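Local coordinates for novel protein similar to vertebrate potassium voltage-gated channel, subfamily H (Eag-related) family (Danio rerio, PDB 3UKN) that probably forms the pore of a voltage-gated potassium channel as one of four subunits, this piece being its cytoplasmic C-linker and cyclic nucleotide-binding homology domain, at residues C41-D53 and E107-Y120. Sequence-based numbering, arbitrary orientation.
Sequences CFQTTWSVNNGID and EFLIRQGDALQAIY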
ATOM      1  N   CYS B  41       1.894  -0.625 -22.019  1.00 51.20           N
ATOM      2  CA  CYS B  41       2.670  -1.507 -21.154  1.00 52.12           C
ATOM      3  C   CYS B  41       1.913  -1.772 -19.841  1.00 40.00           C
ATOM      4  O   CYS B  41       1.902  -2.895 -19.334  1.00 37.82           O
ATOM      5  CB  CYS B  41       4.069  -0.954 -20.898  1.00 50.59           C
ATOM      6  SG  CYS B  41       5.053  -1.972 -19.775  1.00 76.96           S
ATOM      7  N   PHE B  42       1.257  -0.743 -19.312  1.00 58.88           N
ATOM      8  CA  PHE B  42       0.349  -0.935 -18.189  1.00 51.47           C
ATOM      9  C   PHE B  42      -0.626  -2.103 -18.409  1.00 61.06           C
ATOM     10  O   PHE B  42      -0.683  -3.031 -17.603  1.00 64.15           O
ATOM     11  CB  PHE B  42      -0.446   0.341 -17.892  1.00 41.60           C
ATOM     12  CG  PHE B  42      -1.481   0.164 -16.813  1.00 38.26           C
ATOM     13  CD1 PHE B  42      -1.118   0.190 -15.473  1.00 42.67           C
ATOM     14  CD2 PHE B  42      -2.810  -0.048 -17.138  1.00 37.95           C
ATOM     15  CE1 PHE B  42      -2.066   0.016 -14.467  1.00 39.61           C
ATOM     16  CE2 PHE B  42      -3.770  -0.231 -16.141  1.00 33.60           C
ATOM     17  CZ  PHE B  42      -3.402  -0.203 -14.811  1.00 33.95           C
ATOM     18  N   GLN B  43      -1.395  -2.050 -19.493  1.00 53.25           N
ATOM     19  CA  GLN B  43      -2.444  -3.039 -19.720  1.00 59.73           C
ATOM     20  C   GLN B  43      -1.874  -4.387 -20.174  1.00 70.44           C
ATOM     21  O   GLN B  43      -2.536  -5.419 -20.076  1.00 79.18           O
ATOM     22  CB  GLN B  43      -3.522  -2.507 -20.678  1.00 58.72           C
ATOM     23  CG  GLN B  43      -3.033  -2.099 -22.051  1.00 68.02           C
ATOM     24  CD  GLN B  43      -4.028  -1.189 -22.771  1.00 76.65           C
ATOM     25  OE1 GLN B  43      -4.448  -0.164 -22.227  1.00 78.54           O
ATOM     26  NE2 GLN B  43      -4.410  -1.563 -23.995  1.00 72.14           N
ATOM     27  N   THR B  44      -0.631  -4.368 -20.638  1.00 37.28           N
ATOM     28  CA  THR B  44       0.092  -5.592 -21.001  1.00 49.18           C
ATOM     29  C   THR B  44       0.686  -6.303 -19.779  1.00 46.49           C
ATOM     30  O   THR B  44       0.877  -7.516 -19.791  1.00 55.26           O
ATOM     31  CB  THR B  44       1.230  -5.281 -22.015  1.00 62.08           C
ATOM     32  OG1 THR B  44       0.714  -5.340 -23.350  1.00 67.65           O
ATOM     33  CG2 THR B  44       2.398  -6.264 -21.877  1.00 69.37           C
ATOM     34  N   THR B  45       0.976  -5.542 -18.727  1.00 49.52           N
ATOM     35  CA  THR B  45       1.646  -6.107 -17.556  1.00 54.63           C
ATOM     36  C   THR B  45       0.775  -6.164 -16.301  1.00 44.27           C
ATOM     37  O   THR B  45       1.214  -6.648 -15.268  1.00 42.18           O
ATOM     38  CB  THR B  45       2.944  -5.341 -17.227  1.00 55.83           C
ATOM     39  OG1 THR B  45       2.624  -3.987 -16.884  1.00 49.52           O
ATOM     40  CG2 THR B  45       3.899  -5.339 -18.425  1.00 66.71           C
ATOM     41  N   TRP B  46      -0.463  -5.695 -16.397  1.00 64.45           N
ATOM     42  CA  TRP B  46      -1.342  -5.612 -15.230  1.00 52.88           C
ATOM     43  C   TRP B  46      -1.856  -6.944 -14.672  1.00 57.42           C
ATOM     44  O   TRP B  46      -2.172  -7.867 -15.421  1.00 59.26           O
ATOM     45  CB  TRP B  46      -2.547  -4.729 -15.549  1.00 39.75           C
ATOM     46  CG  TRP B  46      -3.626  -4.789 -14.510  1.00 38.66           C
ATOM     47  CD1 TRP B  46      -4.770  -5.543 -14.553  1.00 39.02           C
ATOM     48  CD2 TRP B  46      -3.668  -4.067 -13.270  1.00 31.09           C
ATOM     49  NE1 TRP B  46      -5.517  -5.333 -13.414  1.00 38.57           N
ATOM     50  CE2 TRP B  46      -4.858  -4.431 -12.610  1.00 29.50           C
ATOM     51  CE3 TRP B  46      -2.811  -3.144 -12.653  1.00 33.63           C
ATOM     52  CZ2 TRP B  46      -5.219  -3.904 -11.367  1.00 27.27           C
ATOM     53  CZ3 TRP B  46      -3.166  -2.624 -11.416  1.00 26.48           C
ATOM     54  CH2 TRP B  46      -4.362  -3.005 -10.786  1.00 28.90           C
ATOM     55  N   SER B  47      -1.952  -7.017 -13.346  1.00 42.47           N
ATOM     56  CA  SER B  47      -2.754  -8.040 -12.666  1.00 40.80           C
ATOM     57  C   SER B  47      -3.318  -7.447 -11.373  1.00 34.39           C
ATOM     58  O   SER B  47      -2.706  -6.574 -10.758  1.00 23.65           O
ATOM     59  CB  SER B  47      -1.935  -9.295 -12.357  1.00 42.07           C
ATOM     60  OG  SER B  47      -0.998  -9.038 -11.327  1.00 44.11           O
ATOM     61  N   VAL B  48      -4.486  -7.906 -10.949  1.00 40.81           N
ATOM     62  CA  VAL B  48      -4.987  -7.446  -9.666  1.00 32.22           C
ATOM     63  C   VAL B  48      -4.032  -7.830  -8.557  1.00 29.12           C
ATOM     64  O   VAL B  48      -3.784  -7.037  -7.656  1.00 30.23           O
ATOM     65  CB  VAL B  48      -6.368  -7.990  -9.343  1.00 30.60           C
ATOM     66  CG1 VAL B  48      -6.698  -7.732  -7.867  1.00 25.14           C
ATOM     67  CG2 VAL B  48      -7.382  -7.342 -10.256  1.00 22.59           C
ATOM     68  N   ASN B  49      -3.496  -9.043  -8.626  1.00 28.72           N
ATOM     69  CA  ASN B  49      -2.615  -9.550  -7.577  1.00 29.75           C
ATOM     70  C   ASN B  49      -1.473  -8.587  -7.293  1.00 34.38           C
ATOM     71  O   ASN B  49      -1.147  -8.348  -6.140  1.00 30.95           O
ATOM     72  CB  ASN B  49      -2.074 -10.944  -7.923  1.00 35.19           C
ATOM     73  CG  ASN B  49      -1.072 -11.451  -6.897  1.00 35.62           C
ATOM     74  OD1 ASN B  49      -1.425 -11.746  -5.760  1.00 31.63           O
ATOM     75  ND2 ASN B  49       0.183 -11.556  -7.298  1.00 36.43           N
ATOM     76  N   ASN B  50      -0.882  -8.016  -8.340  1.00 41.29           N
ATOM     77  CA  ASN B  50       0.219  -7.082  -8.154  1.00 40.61           C
ATOM     78  C   ASN B  50      -0.210  -5.649  -7.847  1.00 30.66           C
ATOM     79  O   ASN B  50       0.626  -4.812  -7.486  1.00 33.85           O
ATOM     80  CB  ASN B  50       1.176  -7.112  -9.358  1.00 53.30           C
ATOM     81  CG  ASN B  50       2.069  -8.342  -9.355  1.00 61.97           C
ATOM     82  OD1 ASN B  50       1.899  -9.241  -8.531  1.00 64.91           O
ATOM     83  ND2 ASN B  50       3.021  -8.387 -10.275  1.00 57.45           N
ATOM     84  N   GLY B  51      -1.498  -5.349  -7.990  1.00 34.54           N
ATOM     85  CA  GLY B  51      -1.966  -4.000  -7.743  1.00 32.68           C
ATOM     86  C   GLY B  51      -2.925  -3.835  -6.573  1.00 37.89           C
ATOM     87  O   GLY B  51      -3.670  -2.839  -6.503  1.00 36.12           O
ATOM     88  N   ILE B  52      -2.914  -4.788  -5.642  1.00 27.15           N
ATOM     89  CA  ILE B  52      -3.878  -4.761  -4.540  1.00 30.17           C
ATOM     90  C   ILE B  52      -3.749  -3.538  -3.628  1.00 29.72           C
ATOM     91  O   ILE B  52      -2.674  -2.949  -3.478  1.00 34.91           O
ATOM     92  CB  ILE B  52      -3.840  -6.050  -3.677  1.00 38.91           C
ATOM     93  CG1 ILE B  52      -2.650  -6.038  -2.722  1.00 38.24           C
ATOM     94  CG2 ILE B  52      -3.838  -7.294  -4.549  1.00 34.55           C
ATOM     95  CD1 ILE B  52      -2.557  -7.293  -1.860  1.00 38.95           C
ATOM     96  N   ASP B  53      -4.870  -3.156  -3.028  1.00 30.70           N
ATOM     97  CA  ASP B  53      -4.915  -2.054  -2.081  1.00 30.15           C
ATOM     98  C   ASP B  53      -4.441  -2.558  -0.731  1.00 28.66           C
ATOM     99  O   ASP B  53      -5.101  -3.416  -0.142  1.00 42.81           O
ATOM    100  CB  ASP B  53      -6.352  -1.535  -1.977  1.00 41.00           C
ATOM    101  CG  ASP B  53      -6.519  -0.474  -0.903  1.00 51.14           C
ATOM    102  OD1 ASP B  53      -5.493   0.061  -0.433  1.00 47.62           O
ATOM    103  OD2 ASP B  53      -7.679  -0.172  -0.534  1.00 57.63           O
ATOM    104  N   GLU B 107      -9.110  -9.743 -17.905  1.00 29.17           N
ATOM    105  CA  GLU B 107      -8.192  -9.074 -16.979  1.00 37.66           C
ATOM    106  C   GLU B 107      -7.541 -10.124 -16.072  1.00 32.89           C
ATOM    107  O   GLU B 107      -8.232 -10.991 -15.532  1.00 28.77           O
ATOM    108  CB  GLU B 107      -8.920  -7.988 -16.159  1.00 32.22           C
ATOM    109  CG  GLU B 107      -8.114  -7.418 -14.981  1.00 34.36           C
ATOM    110  CD  GLU B 107      -8.862  -6.316 -14.197  1.00 48.71           C
ATOM    111  OE1 GLU B 107      -9.973  -5.916 -14.626  1.00 47.42           O
ATOM    112  OE2 GLU B 107      -8.336  -5.855 -13.149  1.00 48.37           O
ATOM    113  N   PHE B 108      -6.218 -10.061 -15.919  1.00 30.29           N
ATOM    114  CA  PHE B 108      -5.499 -11.043 -15.093  1.00 31.16           C
ATOM    115  C   PHE B 108      -5.672 -10.760 -13.604  1.00 24.76           C
ATOM    116  O   PHE B 108      -5.308  -9.679 -13.127  1.00 34.51           O
ATOM    117  CB  PHE B 108      -3.995 -11.054 -15.423  1.00 30.66           C
ATOM    118  CG  PHE B 108      -3.653 -11.775 -16.693  1.00 34.60           C
ATOM    119  CD1 PHE B 108      -3.196 -13.092 -16.660  1.00 35.26           C
ATOM    120  CD2 PHE B 108      -3.780 -11.137 -17.923  1.00 35.23           C
ATOM    121  CE1 PHE B 108      -2.883 -13.762 -17.830  1.00 43.57           C
ATOM    122  CE2 PHE B 108      -3.469 -11.809 -19.108  1.00 44.58           C
ATOM    123  CZ  PHE B 108      -3.016 -13.124 -19.057  1.00 46.45           C
ATOM    124  N   LEU B 109      -6.213 -11.722 -12.864  1.00 33.87           N
ATOM    125  CA  LEU B 109      -6.246 -11.614 -11.406  1.00 23.04           C
ATOM    126  C   LEU B 109      -4.854 -11.918 -10.890  1.00 30.47           C
ATOM    127  O   LEU B 109      -4.331 -11.214 -10.029  1.00 36.17           O
ATOM    128  CB  LEU B 109      -7.258 -12.593 -10.821  1.00 30.23           C
ATOM    129  CG  LEU B 109      -7.275 -12.682  -9.299  1.00 33.24           C
ATOM    130  CD1 LEU B 109      -7.572 -11.308  -8.754  1.00 37.27           C
ATOM    131  CD2 LEU B 109      -8.322 -13.678  -8.842  1.00 31.53           C
ATOM    132  N   ILE B 110      -4.246 -12.951 -11.477  1.00 32.13           N
ATOM    133  CA  ILE B 110      -2.926 -13.448 -11.093  1.00 35.01           C
ATOM    134  C   ILE B 110      -2.151 -13.885 -12.335  1.00 43.42           C
ATOM    135  O   ILE B 110      -2.711 -14.511 -13.228  1.00 43.83           O
ATOM    136  CB  ILE B 110      -3.081 -14.656 -10.158  1.00 40.11           C
ATOM    137  CG1 ILE B 110      -3.311 -14.168  -8.731  1.00 42.03           C
ATOM    138  CG2 ILE B 110      -1.864 -15.572 -10.236  1.00 44.77           C
ATOM    139  CD1 ILE B 110      -4.221 -15.042  -7.930  1.00 36.74           C
ATOM    140  N   ARG B 111      -0.868 -13.541 -12.403  1.00 32.12           N
ATOM    141  CA  ARG B 111      -0.030 -13.990 -13.516  1.00 39.76           C
ATOM    142  C   ARG B 111       0.903 -15.076 -13.021  1.00 48.31           C
ATOM    143  O   ARG B 111       1.534 -14.940 -11.967  1.00 44.10           O
ATOM    144  CB  ARG B 111       0.789 -12.842 -14.100  1.00 45.62           C
ATOM    145  CG  ARG B 111       0.003 -11.869 -14.963  1.00 43.09           C
ATOM    146  CD  ARG B 111       0.925 -10.838 -15.643  1.00 49.26           C
ATOM    147  NE  ARG B 111       0.157  -9.772 -16.285  1.00 47.46           N
ATOM    148  CZ  ARG B 111      -0.423  -9.871 -17.481  1.00 46.86           C
ATOM    149  NH1 ARG B 111      -0.317 -10.985 -18.198  1.00 48.20           N
ATOM    150  NH2 ARG B 111      -1.110  -8.853 -17.969  1.00 39.56           N
ATOM    151  N   GLN B 112       0.976 -16.162 -13.781  1.00 36.49           N
ATOM    152  CA  GLN B 112       1.799 -17.300 -13.402  1.00 43.84           C
ATOM    153  C   GLN B 112       3.226 -16.844 -13.085  1.00 48.35           C
ATOM    154  O   GLN B 112       3.808 -16.033 -13.811  1.00 49.73           O
ATOM    155  CB  GLN B 112       1.802 -18.344 -14.514  1.00 50.59           C
ATOM    156  CG  GLN B 112       2.709 -19.520 -14.224  1.00 55.11           C
ATOM    157  CD  GLN B 112       2.589 -20.608 -15.256  1.00 55.70           C
ATOM    158  OE1 GLN B 112       1.651 -20.621 -16.050  1.00 55.91           O
ATOM    159  NE2 GLN B 112       3.543 -21.530 -15.256  1.00 63.73           N
ATOM    160  N   GLY B 113       3.770 -17.347 -11.981  1.00 59.29           N
ATOM    161  CA  GLY B 113       5.116 -16.997 -11.569  1.00 52.35           C
ATOM    162  C   GLY B 113       5.200 -15.788 -10.652  1.00 49.21           C
ATOM    163  O   GLY B 113       6.227 -15.572 -10.002  1.00 39.77           O
ATOM    164  N   ASP B 114       4.143 -14.983 -10.603  1.00 47.47           N
ATOM    165  CA  ASP B 114       4.114 -13.877  -9.651  1.00 43.33           C
ATOM    166  C   ASP B 114       4.087 -14.409  -8.215  1.00 35.46           C
ATOM    167  O   ASP B 114       3.755 -15.579  -7.978  1.00 39.61           O
ATOM    168  CB  ASP B 114       2.927 -12.931  -9.914  1.00 45.81           C
ATOM    169  CG  ASP B 114       3.187 -11.969 -11.078  1.00 54.52           C
ATOM    170  OD1 ASP B 114       4.361 -11.840 -11.493  1.00 51.20           O
ATOM    171  OD2 ASP B 114       2.227 -11.334 -11.573  1.00 51.95           O
ATOM    172  N   ALA B 115       4.468 -13.562  -7.262  1.00 39.59           N
ATOM    173  CA  ALA B 115       4.296 -13.901  -5.865  1.00 35.47           C
ATOM    174  C   ALA B 115       2.851 -13.603  -5.457  1.00 43.80           C
ATOM    175  O   ALA B 115       2.334 -12.521  -5.736  1.00 48.27           O
ATOM    176  CB  ALA B 115       5.262 -13.128  -5.006  1.00 24.77           C
ATOM    177  N   LEU B 116       2.205 -14.571  -4.813  1.00 44.45           N
ATOM    178  CA  LEU B 116       0.843 -14.394  -4.340  1.00 37.43           C
ATOM    179  C   LEU B 116       0.802 -13.292  -3.279  1.00 30.30           C
ATOM    180  O   LEU B 116       1.566 -13.326  -2.314  1.00 28.06           O
ATOM    181  CB  LEU B 116       0.305 -15.711  -3.779  1.00 29.18           C
ATOM    182  CG  LEU B 116      -1.184 -15.729  -3.414  1.00 28.17           C
ATOM    183  CD1 LEU B 116      -2.089 -15.530  -4.648  1.00 14.61           C
ATOM    184  CD2 LEU B 116      -1.532 -17.011  -2.665  1.00 29.47           C
ATOM    185  N   GLN B 117      -0.081 -12.316  -3.451  1.00 24.42           N
ATOM    186  CA  GLN B 117      -0.147 -11.204  -2.507  1.00 29.71           C
ATOM    187  C   GLN B 117      -1.362 -11.307  -1.589  1.00 26.93           C
ATOM    188  O   GLN B 117      -1.459 -10.612  -0.588  1.00 30.57           O
ATOM    189  CB  GLN B 117      -0.206  -9.876  -3.265  1.00 38.62           C
ATOM    190  CG  GLN B 117       0.987  -9.596  -4.171  1.00 38.26           C
ATOM    191  CD  GLN B 117       2.222  -9.225  -3.393  1.00 38.30           C
ATOM    192  OE1 GLN B 117       2.133  -8.718  -2.271  1.00 32.85           O
ATOM    193  NE2 GLN B 117       3.393  -9.499  -3.967  1.00 43.83           N
ATOM    194  N   ALA B 118      -2.297 -12.175  -1.942  1.00 25.82           N
ATOM    195  CA  ALA B 118      -3.566 -12.252  -1.230  1.00 26.09           C
ATOM    196  C   ALA B 118      -4.260 -13.575  -1.512  1.00 28.24           C
ATOM    197  O   ALA B 118      -3.898 -14.288  -2.448  1.00 36.89           O
ATOM    198  CB  ALA B 118      -4.479 -11.102  -1.677  1.00 24.09           C
ATOM    199  N   ILE B 119      -5.277 -13.885  -0.707  1.00 22.91           N
ATOM    200  CA  ILE B 119      -6.260 -14.889  -1.101  1.00 27.42           C
ATOM    201  C   ILE B 119      -7.494 -14.140  -1.563  1.00 28.35           C
ATOM    202  O   ILE B 119      -7.814 -13.076  -1.029  1.00 32.27           O
ATOM    203  CB  ILE B 119      -6.617 -15.861   0.045  1.00 29.83           C
ATOM    204  CG1 ILE B 119      -7.266 -15.126   1.200  1.00 20.25           C
ATOM    205  CG2 ILE B 119      -5.376 -16.550   0.560  1.00 31.90           C
ATOM    206  CD1 ILE B 119      -7.509 -16.034   2.402  1.00 35.41           C
ATOM    207  N   TYR B 120      -8.167 -14.684  -2.570  1.00 28.18           N
ATOM    208  CA  TYR B 120      -9.295 -14.012  -3.214  1.00 32.58           C
ATOM    209  C   TYR B 120     -10.560 -14.866  -3.143  1.00 39.80           C
ATOM    210  O   TYR B 120     -10.505 -16.097  -3.158  1.00 36.19           O
ATOM    211  CB  TYR B 120      -8.962 -13.707  -4.680  1.00 24.71           C
ATOM    212  CG  TYR B 120      -7.690 -12.934  -4.843  1.00 24.53           C
ATOM    213  CD1 TYR B 120      -7.709 -11.552  -4.939  1.00 24.42           C
ATOM    214  CD2 TYR B 120      -6.464 -13.582  -4.885  1.00 22.85           C
ATOM    215  CE1 TYR B 120      -6.536 -10.825  -5.082  1.00 32.00           C
ATOM    216  CE2 TYR B 120      -5.289 -12.877  -5.014  1.00 31.00           C
ATOM    217  CZ  TYR B 120      -5.325 -11.493  -5.117  1.00 31.00           C
ATOM    218  OH  TYR B 120      -4.148 -10.775  -5.242  1.00 30.23           O
TER
HETATM  219  O   HOH W   1       1.238  -8.713 -12.998  1.00 41.01           O
HETATM  220  O   HOH W   2      -4.317  -7.901 -17.186  1.00 46.34           O
HETATM  221  O   HOH W   3       3.642 -10.088  -7.081  1.00 46.59           O
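Asn49 is bound through both ends of its amide to the 107-120 segment. With CG anti to the backbone N, chi1 176° carries the buried amide to the 115-117 loop. There OD1 accepts, in its carbonyl plane and on lone pairs, from Gln117 N at 2.7 Å and from Tyr120 OH at 2.9 Å. Asn49 ND2 donates almost straight (171°) to Ala115 O at 2.8 Å. Three bonds thus fix the amide's rotation. Asn49 N donates to Leu109 O at 2.7 Å, and Val48 N to Phe108 O. A classic beta bulge sets Leu109 and Ile110 opposite the single residue Val162 at a corner of the cyclic nucleotide-binding homology domain's beta roll, and the turn leaving C-linker helix 32-45 docks there. Ser47 OG, accepting from Asn50 N, makes an ST motif in that turn. Arg111, extended from CG to NE, reaches the helix's C-terminal end, where NE and NH2 give Trp46 O weak, strongly bent bonds; its NH1 lies over the Phe108 ring centre. Trp46 NE1 donates to Glu107 OE2 (2.9 Å) from above the carboxylate plane, while Glu107 OE1 accepts from Ala104 N. Val48 CB packs on Leu109 CD1 at 3.6 Å.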